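Local coordinates for protein importin subunit beta-1 (Saccharomyces cerevisiae, PDB 3ND2) that carries proteins into the nucleus by associating with importin alpha, the subunit that binds the classical nuclear localization signal of the cargo, at residues 8-13 and 27-32; 32-37 and 81-86; 60-65 and 112-117; 67-72 and 119-124. All blocks are in the same frame, centred on the assembly; numbering follows the deposited sequence.

Contact 1 (8-13 and 27-32); sequences QLLENS and TQLKKL
L9 of helix 3-15 and L29 of helix 19-35 form the middle of the first helical hairpin of this HEAT-repeat protein. Their side chains run past each other in opposite directions. L9 CD1 lies 3.7 Å from L29 CD2, and L9 CD2 lies 4.0 Å from L29 CG. L29 holds CG anti to its carbonyl carbon (chi1 -71°), and its two methyls divide the work. CD2 meets L9, while L29 CD1 sits 3.7 Å from S13 CB. L10 CD2 adds a looser contact, 4.4 Å from L29 CD1.

Both segments belong to HEAT 1, residues 3-35. The short axes come within 10.4 Å, and their N-to-C directions differ by 128°. The pair is therefore roughly antiparallel but clearly splayed, and leucines span the gap.

S13 OG turns back to its own helix and donates to L10 O at 2.6 Å, in the carbonyl plane and on a lone pair. Its polar end is thus satisfied locally, and its CB meets L29. At the margin Q28 reaches out with an extended chain and crosses L9 at a slant, with Q28 NE2 3.4 Å from L9 CD1. M1 touches both residues. An alanine in place of Q28 would probably leave L9 CD1 without this amide cover and open a gap at the margin. L10 also packs on L60, A61 and T64 of helix 55-66.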
loop_
_atom_site.group_PDB
_atom_site.type_symbol
_atom_site.label_atom_id
_atom_site.label_comp_id
_atom_site.label_asym_id
_atom_site.label_seq_id
_atom_site.Cartn_x
_atom_site.Cartn_y
_atom_site.Cartn_z
ATOM N N GLN A 8 40.355 -6.876 5.970
ATOM C CA GLN A 8 40.410 -6.407 7.362
ATOM C C GLN A 8 39.702 -5.057 7.544
ATOM O O GLN A 8 39.085 -4.804 8.581
ATOM C CB GLN A 8 41.865 -6.337 7.846
ATOM C CG GLN A 8 42.051 -5.962 9.322
ATOM C CD GLN A 8 41.950 -7.146 10.280
ATOM O OE1 GLN A 8 40.944 -7.861 10.315
ATOM N NE2 GLN A 8 42.999 -7.346 11.078
ATOM N N LEU A 9 39.789 -4.211 6.519
ATOM C CA LEU A 9 39.104 -2.920 6.489
ATOM C C LEU A 9 37.574 -3.063 6.518
ATOM O O LEU A 9 36.889 -2.264 7.156
ATOM C CB LEU A 9 39.518 -2.152 5.231
ATOM C CG LEU A 9 39.946 -0.682 5.305
ATOM C CD1 LEU A 9 40.088 -0.141 3.880
ATOM C CD2 LEU A 9 39.009 0.200 6.139
ATOM N N LEU A 10 37.058 -4.067 5.804
ATOM C CA LEU A 10 35.621 -4.360 5.729
ATOM C C LEU A 10 35.103 -4.922 7.052
ATOM O O LEU A 10 34.110 -4.440 7.612
ATOM C CB LEU A 10 35.343 -5.371 4.609
ATOM C CG LEU A 10 35.443 -4.932 3.151
ATOM C CD1 LEU A 10 35.702 -6.148 2.283
ATOM C CD2 LEU A 10 34.193 -4.195 2.700
ATOM N N GLU A 11 35.801 -5.944 7.537
ATOM C CA GLU A 11 35.556 -6.539 8.841
ATOM C C GLU A 11 35.519 -5.496 9.958
ATOM O O GLU A 11 34.663 -5.568 10.827
ATOM C CB GLU A 11 36.605 -7.619 9.121
ATOM C CG GLU A 11 36.625 -8.711 8.051
ATOM C CD GLU A 11 37.855 -9.602 8.105
ATOM O OE1 GLU A 11 38.924 -9.146 8.567
ATOM O OE2 GLU A 11 37.747 -10.768 7.666
ATOM N N ASN A 12 36.433 -4.526 9.923
ATOM C CA ASN A 12 36.442 -3.425 10.900
ATOM C C ASN A 12 35.217 -2.503 10.798
ATOM O O ASN A 12 34.727 -2.003 11.810
ATOM C CB ASN A 12 37.716 -2.574 10.770
ATOM C CG ASN A 12 38.978 -3.303 11.213
ATOM O OD1 ASN A 12 38.942 -4.181 12.071
ATOM N ND2 ASN A 12 40.108 -2.924 10.627
ATOM N N SER A 13 34.737 -2.282 9.572
ATOM C CA SER A 13 33.658 -1.314 9.307
ATOM C C SER A 13 32.321 -1.639 9.989
ATOM O O SER A 13 31.489 -0.752 10.166
ATOM C CB SER A 13 33.475 -1.073 7.796
ATOM O OG SER A 13 32.962 -2.211 7.114
ATOM N N THR A 27 34.602 5.478 6.831
ATOM C CA THR A 27 35.045 6.705 6.175
ATOM C C THR A 27 36.170 6.449 5.162
ATOM O O THR A 27 36.145 7.000 4.059
ATOM C CB THR A 27 35.446 7.779 7.228
ATOM O OG1 THR A 27 34.261 8.266 7.863
ATOM C CG2 THR A 27 36.178 8.958 6.587
ATOM N N GLN A 28 37.144 5.615 5.534
ATOM C CA GLN A 28 38.237 5.263 4.627
ATOM C C GLN A 28 37.704 4.583 3.361
ATOM O O GLN A 28 38.123 4.914 2.252
ATOM C CB GLN A 28 39.269 4.363 5.318
ATOM C CG GLN A 28 40.458 3.988 4.416
ATOM C CD GLN A 28 41.551 3.200 5.131
ATOM O OE1 GLN A 28 41.717 3.295 6.353
ATOM N NE2 GLN A 28 42.318 2.425 4.360
ATOM N N LEU A 29 36.775 3.646 3.546
ATOM C CA LEU A 29 36.167 2.913 2.443
ATOM C C LEU A 29 35.395 3.824 1.486
ATOM O O LEU A 29 35.459 3.642 0.268
ATOM C CB LEU A 29 35.258 1.800 2.973
ATOM C CG LEU A 29 35.886 0.559 3.630
ATOM C CD1 LEU A 29 34.821 -0.235 4.398
ATOM C CD2 LEU A 29 36.616 -0.337 2.626
ATOM N N LYS A 30 34.678 4.803 2.035
ATOM C CA LYS A 30 33.931 5.772 1.226
ATOM C C LYS A 30 34.863 6.656 0.394
ATOM O O LYS A 30 34.602 6.930 -0.784
ATOM C CB LYS A 30 33.024 6.639 2.108
ATOM C CG LYS A 30 31.771 7.137 1.403
ATOM C CD LYS A 30 30.751 6.017 1.280
ATOM C CE LYS A 30 29.813 6.242 0.107
ATOM N NZ LYS A 30 29.387 4.930 -0.479
ATOM N N LYS A 31 35.954 7.086 1.022
ATOM C CA LYS A 31 36.994 7.830 0.336
ATOM C C LYS A 31 37.546 6.982 -0.808
ATOM O O LYS A 31 37.740 7.482 -1.917
ATOM C CB LYS A 31 38.104 8.222 1.314
ATOM C CG LYS A 31 38.960 9.394 0.855
ATOM C CD LYS A 31 39.982 9.786 1.921
ATOM C CE LYS A 31 41.294 9.001 1.803
ATOM N NZ LYS A 31 42.336 9.745 1.029
ATOM N N LEU A 32 37.770 5.696 -0.535
ATOM C CA LEU A 32 38.297 4.763 -1.534
ATOM C C LEU A 32 37.332 4.518 -2.700
ATOM O O LEU A 32 37.769 4.430 -3.852
ATOM C CB LEU A 32 38.723 3.439 -0.878
ATOM C CG LEU A 32 39.323 2.326 -1.763
ATOM C CD1 LEU A 32 40.509 2.785 -2.631
ATOM C CD2 LEU A 32 39.724 1.134 -0.900
#

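Contact 2 (32-37 and 81-86); sequences LSNDNF and AQRWIT
R83 lays its guanidinium flat on one face of the F37 ring. The planes are only 9° apart and the centres 4.0 Å apart, an offset cation-pi stack. The closest point is R83 CZ to F37 CE1, at 3.5 Å. The group sits toward the rim of the ring, and the aliphatic part fills in behind it. R83 CD stands over the ring face in a CH-pi contact, 3.9 Å from the F37 centroid.

Torsions explain this fit. R83 leaves its helix extended and then bends at chi3 (68°), which folds the guanidinium down along the ring. F37 holds CG anti to the backbone N (chi1 -170°), which swings the ring out toward helix 74-87 and brings one face against R83. The two side chains cross at about a right angle.

The NH1 end of R83 points to the last turn of helix 19-35. R83 NH1 lies 3.6 Å from S33 O and 3.7 Å from N34 OD1, which is at the edge of the guanidinium plane. The firm polar partner is E68, which forms a salt bridge with NH2. A leucine in place of R83 would remove the charge, and would probably leave E68 without one of its mates and the F37 face without its flat cover.

The far edge of F37 faces W84, with F37 CE2 4.3 Å from W84 CE3. W84 NE1 is hydrogen-bonded to E126. The contact thus joins the end of helix 19-35 and the start of helix 37-48 to helix 74-87, and W84 continues the packing onto I122 and I125 of helix 109-126.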
loop_
_atom_site.group_PDB
_atom_site.type_symbol
_atom_site.label_atom_id
_atom_site.label_comp_id
_atom_site.label_asym_id
_atom_site.label_seq_id
_atom_site.Cartn_x
_atom_site.Cartn_y
_atom_site.Cartn_z
ATOM N N LEU A 32 37.770 5.696 -0.535
ATOM C CA LEU A 32 38.297 4.763 -1.534
ATOM C C LEU A 32 37.332 4.518 -2.700
ATOM O O LEU A 32 37.769 4.430 -3.852
ATOM C CB LEU A 32 38.723 3.439 -0.878
ATOM C CG LEU A 32 39.323 2.326 -1.763
ATOM C CD1 LEU A 32 40.509 2.785 -2.631
ATOM C CD2 LEU A 32 39.724 1.134 -0.900
ATOM N N SER A 33 36.035 4.405 -2.406
ATOM C CA SER A 33 35.013 4.243 -3.448
ATOM C C SER A 33 34.886 5.509 -4.291
ATOM O O SER A 33 34.505 5.451 -5.464
ATOM C CB SER A 33 33.650 3.838 -2.860
ATOM O OG SER A 33 33.031 4.902 -2.139
ATOM N N ASN A 34 35.229 6.646 -3.690
ATOM C CA ASN A 34 35.137 7.938 -4.363
ATOM C C ASN A 34 36.401 8.339 -5.139
ATOM O O ASN A 34 36.291 8.828 -6.257
ATOM C CB ASN A 34 34.686 9.041 -3.386
ATOM C CG ASN A 34 33.242 8.845 -2.891
ATOM O OD1 ASN A 34 32.445 8.126 -3.505
ATOM N ND2 ASN A 34 32.907 9.486 -1.777
ATOM N N ASP A 35 37.579 8.110 -4.552
ATOM C CA ASP A 35 38.867 8.465 -5.168
ATOM C C ASP A 35 39.242 7.518 -6.308
ATOM O O ASP A 35 39.586 7.964 -7.413
ATOM C CB ASP A 35 40.001 8.452 -4.133
ATOM C CG ASP A 35 39.864 9.541 -3.076
ATOM O OD1 ASP A 35 38.882 10.320 -3.113
ATOM O OD2 ASP A 35 40.753 9.607 -2.192
ATOM N N ASN A 36 39.187 6.217 -6.018
ATOM C CA ASN A 36 39.535 5.173 -6.979
ATOM C C ASN A 36 38.510 4.033 -6.918
ATOM O O ASN A 36 38.714 3.031 -6.211
ATOM C CB ASN A 36 40.948 4.650 -6.694
ATOM C CG ASN A 36 41.538 3.855 -7.857
ATOM O OD1 ASN A 36 40.849 3.512 -8.823
ATOM N ND2 ASN A 36 42.832 3.557 -7.761
ATOM N N PHE A 37 37.402 4.188 -7.644
ATOM C CA PHE A 37 36.341 3.181 -7.595
ATOM C C PHE A 37 36.786 1.857 -8.187
ATOM O O PHE A 37 36.472 0.793 -7.647
ATOM C CB PHE A 37 35.050 3.644 -8.272
ATOM C CG PHE A 37 33.886 2.716 -8.024
ATOM C CD1 PHE A 37 33.300 2.634 -6.752
ATOM C CD2 PHE A 37 33.386 1.908 -9.049
ATOM C CE1 PHE A 37 32.222 1.764 -6.511
ATOM C CE2 PHE A 37 32.300 1.032 -8.815
ATOM C CZ PHE A 37 31.722 0.965 -7.543
ATOM N N ALA A 81 25.327 3.464 -11.723
ATOM C CA ALA A 81 25.398 2.875 -13.061
ATOM C C ALA A 81 26.378 3.615 -13.960
ATOM O O ALA A 81 27.158 2.985 -14.672
ATOM C CB ALA A 81 24.000 2.812 -13.711
ATOM N N GLN A 82 26.338 4.946 -13.911
ATOM C CA GLN A 82 27.280 5.805 -14.647
ATOM C C GLN A 82 28.732 5.729 -14.141
ATOM O O GLN A 82 29.672 5.870 -14.927
ATOM C CB GLN A 82 26.783 7.262 -14.669
ATOM C CG GLN A 82 25.603 7.514 -15.621
ATOM C CD GLN A 82 25.896 7.126 -17.084
ATOM O OE1 GLN A 82 25.131 6.377 -17.704
ATOM N NE2 GLN A 82 27.004 7.632 -17.632
ATOM N N ARG A 83 28.903 5.515 -12.836
ATOM C CA ARG A 83 30.228 5.307 -12.245
ATOM C C ARG A 83 30.860 3.993 -12.727
ATOM O O ARG A 83 32.004 3.981 -13.198
ATOM C CB ARG A 83 30.160 5.345 -10.720
ATOM C CG ARG A 83 31.472 5.037 -10.017
ATOM C CD ARG A 83 31.419 5.419 -8.535
ATOM N NE ARG A 83 30.502 4.574 -7.778
ATOM C CZ ARG A 83 30.305 4.647 -6.463
ATOM N NH1 ARG A 83 30.964 5.537 -5.731
ATOM N NH2 ARG A 83 29.447 3.821 -5.875
ATOM N N TRP A 84 30.112 2.897 -12.626
ATOM C CA TRP A 84 30.587 1.608 -13.097
ATOM C C TRP A 84 30.959 1.714 -14.564
ATOM O O TRP A 84 32.011 1.250 -14.959
ATOM C CB TRP A 84 29.530 0.519 -12.883
ATOM C CG TRP A 84 29.864 -0.825 -13.523
ATOM C CD1 TRP A 84 29.402 -1.306 -14.731
ATOM C CD2 TRP A 84 30.721 -1.854 -12.990
ATOM N NE1 TRP A 84 29.917 -2.559 -14.968
ATOM C CE2 TRP A 84 30.720 -2.921 -13.916
ATOM C CE3 TRP A 84 31.477 -1.981 -11.814
ATOM C CZ2 TRP A 84 31.442 -4.096 -13.698
ATOM C CZ3 TRP A 84 32.196 -3.141 -11.605
ATOM C CH2 TRP A 84 32.174 -4.183 -12.540
ATOM N N ILE A 85 30.100 2.358 -15.350
ATOM C CA ILE A 85 30.277 2.449 -16.794
ATOM C C ILE A 85 31.498 3.271 -17.204
ATOM O O ILE A 85 32.240 2.870 -18.095
ATOM C CB ILE A 85 28.977 2.961 -17.500
ATOM C CG1 ILE A 85 27.915 1.855 -17.527
ATOM C CG2 ILE A 85 29.258 3.442 -18.936
ATOM C CD1 ILE A 85 26.505 2.346 -17.820
ATOM N N THR A 86 31.708 4.406 -16.539
ATOM C CA THR A 86 32.722 5.373 -16.958
ATOM C C THR A 86 34.002 5.369 -16.108
ATOM O O THR A 86 35.078 5.726 -16.611
ATOM C CB THR A 86 32.151 6.819 -17.042
ATOM O OG1 THR A 86 31.746 7.267 -15.742
ATOM C CG2 THR A 86 30.965 6.888 -17.996
#

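Contact 3 (60-65 and 112-117); sequences LAALTL and ANAAAQ
L63 reaches over the methyl of A114 with one branch, CD2, which lies 3.9 Å from A114 CB. The same L63 CD2 is 3.9 Å from Q117 OE1, so a single methyl touches both A114 and Q117. L63 holds CG anti to its carbonyl carbon (chi1 -62°), beside the backbone N. Although L63 leaves its backbone at an angle to helix 109-126, this torsion and the branch beyond it bring CD2 across.

Beside it, A62 and A114 meet methyl to methyl, with A62 CB 3.7 Å from A114 CB. A62 CB also stands 4.0 Å from A114 O, so it packs against backbone as well. The alpha carbons of the two alanines are 5.8 Å apart, the nearest pair in the two segments. The short axes approach to 8.7 Å and differ in direction by 15°, so the helices run nearly parallel. Segment 60-65 lies in HEAT 2 and segment 112-117 in HEAT 3, so the contact stacks one repeat on the next.

Q117 comes in extended beyond CG and crosses L63 obliquely. Elsewhere on helix 109-126, N113 OD1 is hydrogen-bonded to Y161 OH of helix 149-165; A115 packs on A103 of helix 90-104. L48 of helix 37-48 also packs on A62.

No hydrogen bond joins the two segments. The contact rests on shape: two methyls let the backbones come close, and the larger L63 closes one margin against an amide whose OE1 has a weak hydrogen bond to K66.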
loop_
_atom_site.group_PDB
_atom_site.type_symbol
_atom_site.label_atom_id
_atom_site.label_comp_id
_atom_site.label_asym_id
_atom_site.label_seq_id
_atom_site.Cartn_x
_atom_site.Cartn_y
_atom_site.Cartn_z
ATOM N N LEU A 60 30.842 -10.039 2.976
ATOM C CA LEU A 60 30.828 -8.579 3.099
ATOM C C LEU A 60 31.353 -7.872 1.848
ATOM O O LEU A 60 30.771 -6.886 1.405
ATOM C CB LEU A 60 31.634 -8.123 4.321
ATOM C CG LEU A 60 31.028 -6.945 5.070
ATOM C CD1 LEU A 60 29.627 -7.303 5.561
ATOM C CD2 LEU A 60 31.908 -6.533 6.244
ATOM N N ALA A 61 32.453 -8.369 1.290
ATOM C CA ALA A 61 33.025 -7.799 0.074
ATOM C C ALA A 61 32.019 -7.755 -1.080
ATOM O O ALA A 61 31.947 -6.757 -1.803
ATOM C CB ALA A 61 34.260 -8.570 -0.333
ATOM N N ALA A 62 31.245 -8.831 -1.238
ATOM C CA ALA A 62 30.234 -8.919 -2.290
ATOM C C ALA A 62 29.076 -7.957 -2.054
ATOM O O ALA A 62 28.655 -7.249 -2.967
ATOM C CB ALA A 62 29.716 -10.356 -2.430
ATOM N N LEU A 63 28.567 -7.927 -0.829
ATOM C CA LEU A 63 27.389 -7.131 -0.522
ATOM C C LEU A 63 27.673 -5.642 -0.417
ATOM O O LEU A 63 26.770 -4.830 -0.617
ATOM C CB LEU A 63 26.692 -7.637 0.742
ATOM C CG LEU A 63 26.112 -9.063 0.781
ATOM C CD1 LEU A 63 25.164 -9.207 1.974
ATOM C CD2 LEU A 63 25.408 -9.492 -0.518
ATOM N N THR A 64 28.914 -5.273 -0.106
ATOM C CA THR A 64 29.290 -3.859 -0.091
ATOM C C THR A 64 29.582 -3.347 -1.504
ATOM O O THR A 64 29.359 -2.178 -1.808
ATOM C CB THR A 64 30.451 -3.536 0.901
ATOM O OG1 THR A 64 31.703 -3.947 0.348
ATOM C CG2 THR A 64 30.236 -4.210 2.254
ATOM N N LEU A 65 30.064 -4.226 -2.377
ATOM C CA LEU A 65 30.191 -3.854 -3.783
ATOM C C LEU A 65 28.810 -3.698 -4.416
ATOM O O LEU A 65 28.528 -2.680 -5.045
ATOM C CB LEU A 65 31.046 -4.847 -4.567
ATOM C CG LEU A 65 31.292 -4.450 -6.024
ATOM C CD1 LEU A 65 31.917 -3.057 -6.114
ATOM C CD2 LEU A 65 32.157 -5.481 -6.753
ATOM N N ALA A 112 28.160 -18.438 -2.752
ATOM C CA ALA A 112 27.480 -18.534 -4.059
ATOM C C ALA A 112 26.251 -17.608 -4.116
ATOM O O ALA A 112 25.799 -17.189 -5.183
ATOM C CB ALA A 112 27.091 -19.974 -4.342
ATOM N N ASN A 113 25.745 -17.272 -2.943
ATOM C CA ASN A 113 24.526 -16.481 -2.808
ATOM C C ASN A 113 24.812 -15.000 -2.929
ATOM O O ASN A 113 24.130 -14.283 -3.646
ATOM C CB ASN A 113 23.895 -16.753 -1.458
ATOM C CG ASN A 113 22.430 -17.039 -1.560
ATOM O OD1 ASN A 113 21.592 -16.124 -1.484
ATOM N ND2 ASN A 113 22.091 -18.326 -1.710
ATOM N N ALA A 114 25.825 -14.550 -2.208
ATOM C CA ALA A 114 26.223 -13.167 -2.287
ATOM C C ALA A 114 26.757 -12.848 -3.687
ATOM O O ALA A 114 26.436 -11.798 -4.240
ATOM C CB ALA A 114 27.248 -12.830 -1.190
ATOM N N ALA A 115 27.557 -13.746 -4.260
ATOM C CA ALA A 115 27.956 -13.636 -5.665
ATOM C C ALA A 115 26.747 -13.509 -6.592
ATOM O O ALA A 115 26.761 -12.697 -7.505
ATOM C CB ALA A 115 28.817 -14.815 -6.074
ATOM N N ALA A 116 25.696 -14.292 -6.341
ATOM C CA ALA A 116 24.463 -14.239 -7.140
ATOM C C ALA A 116 23.839 -12.843 -7.158
ATOM O O ALA A 116 23.450 -12.336 -8.212
ATOM C CB ALA A 116 23.444 -15.287 -6.648
ATOM N N GLN A 117 23.762 -12.232 -5.983
ATOM C CA GLN A 117 23.253 -10.869 -5.826
ATOM C C GLN A 117 24.154 -9.851 -6.522
ATOM O O GLN A 117 23.663 -8.924 -7.158
ATOM C CB GLN A 117 23.120 -10.524 -4.351
ATOM C CG GLN A 117 22.379 -11.563 -3.550
ATOM C CD GLN A 117 21.959 -11.060 -2.180
ATOM O OE1 GLN A 117 21.833 -9.855 -1.961
ATOM N NE2 GLN A 117 21.717 -11.988 -1.256
#

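Contact 4 (67-72 and 119-124); sequences NELVSK and IAAIAD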
loop_
_atom_site.group_PDB
_atom_site.type_symbol
_atom_site.label_atom_id
_atom_site.label_comp_id
_atom_site.label_asym_id
_atom_site.label_seq_id
_atom_site.Cartn_x
_atom_site.Cartn_y
_atom_site.Cartn_z
ATOM N N ASN A 67 26.096 -2.947 -3.054
ATOM C CA ASN A 67 25.445 -1.739 -2.550
ATOM C C ASN A 67 26.081 -0.441 -3.060
ATOM O O ASN A 67 25.594 0.653 -2.775
ATOM C CB ASN A 67 25.382 -1.752 -1.022
ATOM C CG ASN A 67 24.342 -2.721 -0.480
ATOM O OD1 ASN A 67 23.385 -3.105 -1.166
ATOM N ND2 ASN A 67 24.521 -3.107 0.777
ATOM N N GLU A 68 27.167 -0.571 -3.817
ATOM C CA GLU A 68 27.767 0.568 -4.523
ATOM C C GLU A 68 27.454 0.552 -6.023
ATOM O O GLU A 68 27.901 1.414 -6.765
ATOM C CB GLU A 68 29.270 0.631 -4.271
ATOM C CG GLU A 68 29.625 1.040 -2.854
ATOM C CD GLU A 68 29.101 2.424 -2.479
ATOM O OE1 GLU A 68 29.613 3.432 -3.006
ATOM O OE2 GLU A 68 28.179 2.509 -1.646
ATOM N N LEU A 69 26.666 -0.430 -6.453
ATOM C CA LEU A 69 26.255 -0.537 -7.844
ATOM C C LEU A 69 24.765 -0.329 -7.985
ATOM O O LEU A 69 24.279 0.134 -9.024
ATOM C CB LEU A 69 26.634 -1.911 -8.406
ATOM C CG LEU A 69 28.102 -2.329 -8.298
ATOM C CD1 LEU A 69 28.256 -3.797 -8.631
ATOM C CD2 LEU A 69 28.996 -1.458 -9.168
ATOM N N VAL A 70 24.048 -0.657 -6.912
ATOM C CA VAL A 70 22.603 -0.779 -6.930
ATOM C C VAL A 70 21.952 -0.128 -5.698
ATOM O O VAL A 70 22.458 -0.242 -4.577
ATOM C CB VAL A 70 22.218 -2.273 -7.123
ATOM C CG1 VAL A 70 20.855 -2.602 -6.546
ATOM C CG2 VAL A 70 22.271 -2.613 -8.599
ATOM N N SER A 71 20.834 0.563 -5.936
ATOM C CA SER A 71 20.108 1.310 -4.907
ATOM C C SER A 71 18.601 1.310 -5.170
ATOM O O SER A 71 18.159 1.084 -6.303
ATOM C CB SER A 71 20.628 2.753 -4.834
ATOM O OG SER A 71 20.062 3.464 -3.744
ATOM N N LYS A 72 17.823 1.556 -4.114
ATOM C CA LYS A 72 16.373 1.756 -4.224
ATOM C C LYS A 72 16.027 3.218 -4.508
ATOM O O LYS A 72 14.881 3.549 -4.830
ATOM C CB LYS A 72 15.655 1.290 -2.951
ATOM C CG LYS A 72 15.743 -0.209 -2.680
ATOM C CD LYS A 72 15.240 -1.052 -3.857
ATOM C CE LYS A 72 14.927 -2.480 -3.427
ATOM N NZ LYS A 72 13.618 -2.572 -2.693
ATOM N N ILE A 119 26.343 -10.444 -9.121
ATOM C CA ILE A 119 26.160 -10.690 -10.548
ATOM C C ILE A 119 24.896 -10.023 -11.098
ATOM O O ILE A 119 24.922 -9.458 -12.200
ATOM C CB ILE A 119 26.149 -12.219 -10.839
ATOM C CG1 ILE A 119 27.557 -12.798 -10.646
ATOM C CG2 ILE A 119 25.586 -12.542 -12.246
ATOM C CD1 ILE A 119 27.609 -14.295 -10.622
ATOM N N ALA A 120 23.810 -10.080 -10.324
ATOM C CA ALA A 120 22.529 -9.467 -10.680
ATOM C C ALA A 120 22.593 -7.946 -10.720
ATOM O O ALA A 120 21.972 -7.329 -11.580
ATOM C CB ALA A 120 21.441 -9.906 -9.703
ATOM N N ALA A 121 23.304 -7.352 -9.761
ATOM C CA ALA A 121 23.554 -5.908 -9.725
ATOM C C ALA A 121 24.429 -5.418 -10.903
ATOM O O ALA A 121 24.178 -4.370 -11.488
ATOM C CB ALA A 121 24.177 -5.527 -8.403
ATOM N N ILE A 122 25.459 -6.167 -11.253
ATOM C CA ILE A 122 26.251 -5.811 -12.423
ATOM C C ILE A 122 25.395 -5.970 -13.699
ATOM O O ILE A 122 25.471 -5.137 -14.610
ATOM C CB ILE A 122 27.563 -6.642 -12.515
ATOM C CG1 ILE A 122 28.420 -6.434 -11.261
ATOM C CG2 ILE A 122 28.345 -6.315 -13.823
ATOM C CD1 ILE A 122 29.591 -7.394 -11.145
ATOM N N ALA A 123 24.583 -7.029 -13.755
ATOM C CA ALA A 123 23.691 -7.273 -14.895
ATOM C C ALA A 123 22.664 -6.152 -15.063
ATOM O O ALA A 123 22.378 -5.740 -16.186
ATOM C CB ALA A 123 23.000 -8.616 -14.760
ATOM N N ASP A 124 22.125 -5.661 -13.945
ATOM C CA ASP A 124 21.202 -4.514 -13.921
ATOM C C ASP A 124 21.724 -3.353 -14.768
ATOM O O ASP A 124 20.986 -2.749 -15.548
ATOM C CB ASP A 124 21.018 -4.005 -12.481
ATOM C CG ASP A 124 19.910 -4.728 -11.716
ATOM O OD1 ASP A 124 19.299 -5.691 -12.251
ATOM O OD2 ASP A 124 19.647 -4.321 -10.556
#
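V70, L69 and A121 carry this contact, in which the loop between helices 55-66 and 74-87 packs on helix 109-126 of HEAT 3. V70 and A121 have the nearest alpha carbons of the two segments, 5.9 Å apart. V70 CG2 makes the tightest touch, 3.5 Å from A121 CB. V70 holds CG1 anti to the backbone N (chi1 154°), which leaves CG2 beside that N and turned to the helix. The short side chain of A121 gives the loop room to come in.

L69 lies one residue earlier and also faces the helix. L69 CB is 4.4 Å from A121 CB, a loose contact. Its tip does more: L69 CD1 lies 3.7 Å from I122 CG1, and the two side chains cross at a slant. I122 leaves the backbone in the other direction, yet its CG1 still meets the leucine. W84 of helix 74-87 packs on both L69 and I122, so the two sit in a buried apolar cluster, which F37 joins on the L69 side.

Just before them, E68 turns elsewhere and makes a salt bridge to K30. No hydrogen bond runs between the loop segment and the helix segment. D124 borders V70 at about a right angle and divides its carboxylate: OD1 is hydrogen-bonded to S165 OG, while D124 OD2 rests 3.7 Å from V70 CG2.

In the fold
All four contacts lie at the N-terminal end of the superhelix, with centres 10 to 19 Å apart. Contact 1 closes before the others open. Contacts 2, 3 and 4 interleave along the chain, each segment pair bridging 43 to 46 residues. Helix 19-35 serves contacts 1 and 2, and helix 109-126 serves contacts 3 and 4. E68 of contact 4 ties the group together through its salt bridges to contacts 1 and 2, and apolar packing links contact 1 to 3 and contact 2 to 4. The contacts thus tie HEAT 1 to 3, and helix 74-87 between them, into one packed N-terminal end from which the superhelix continues.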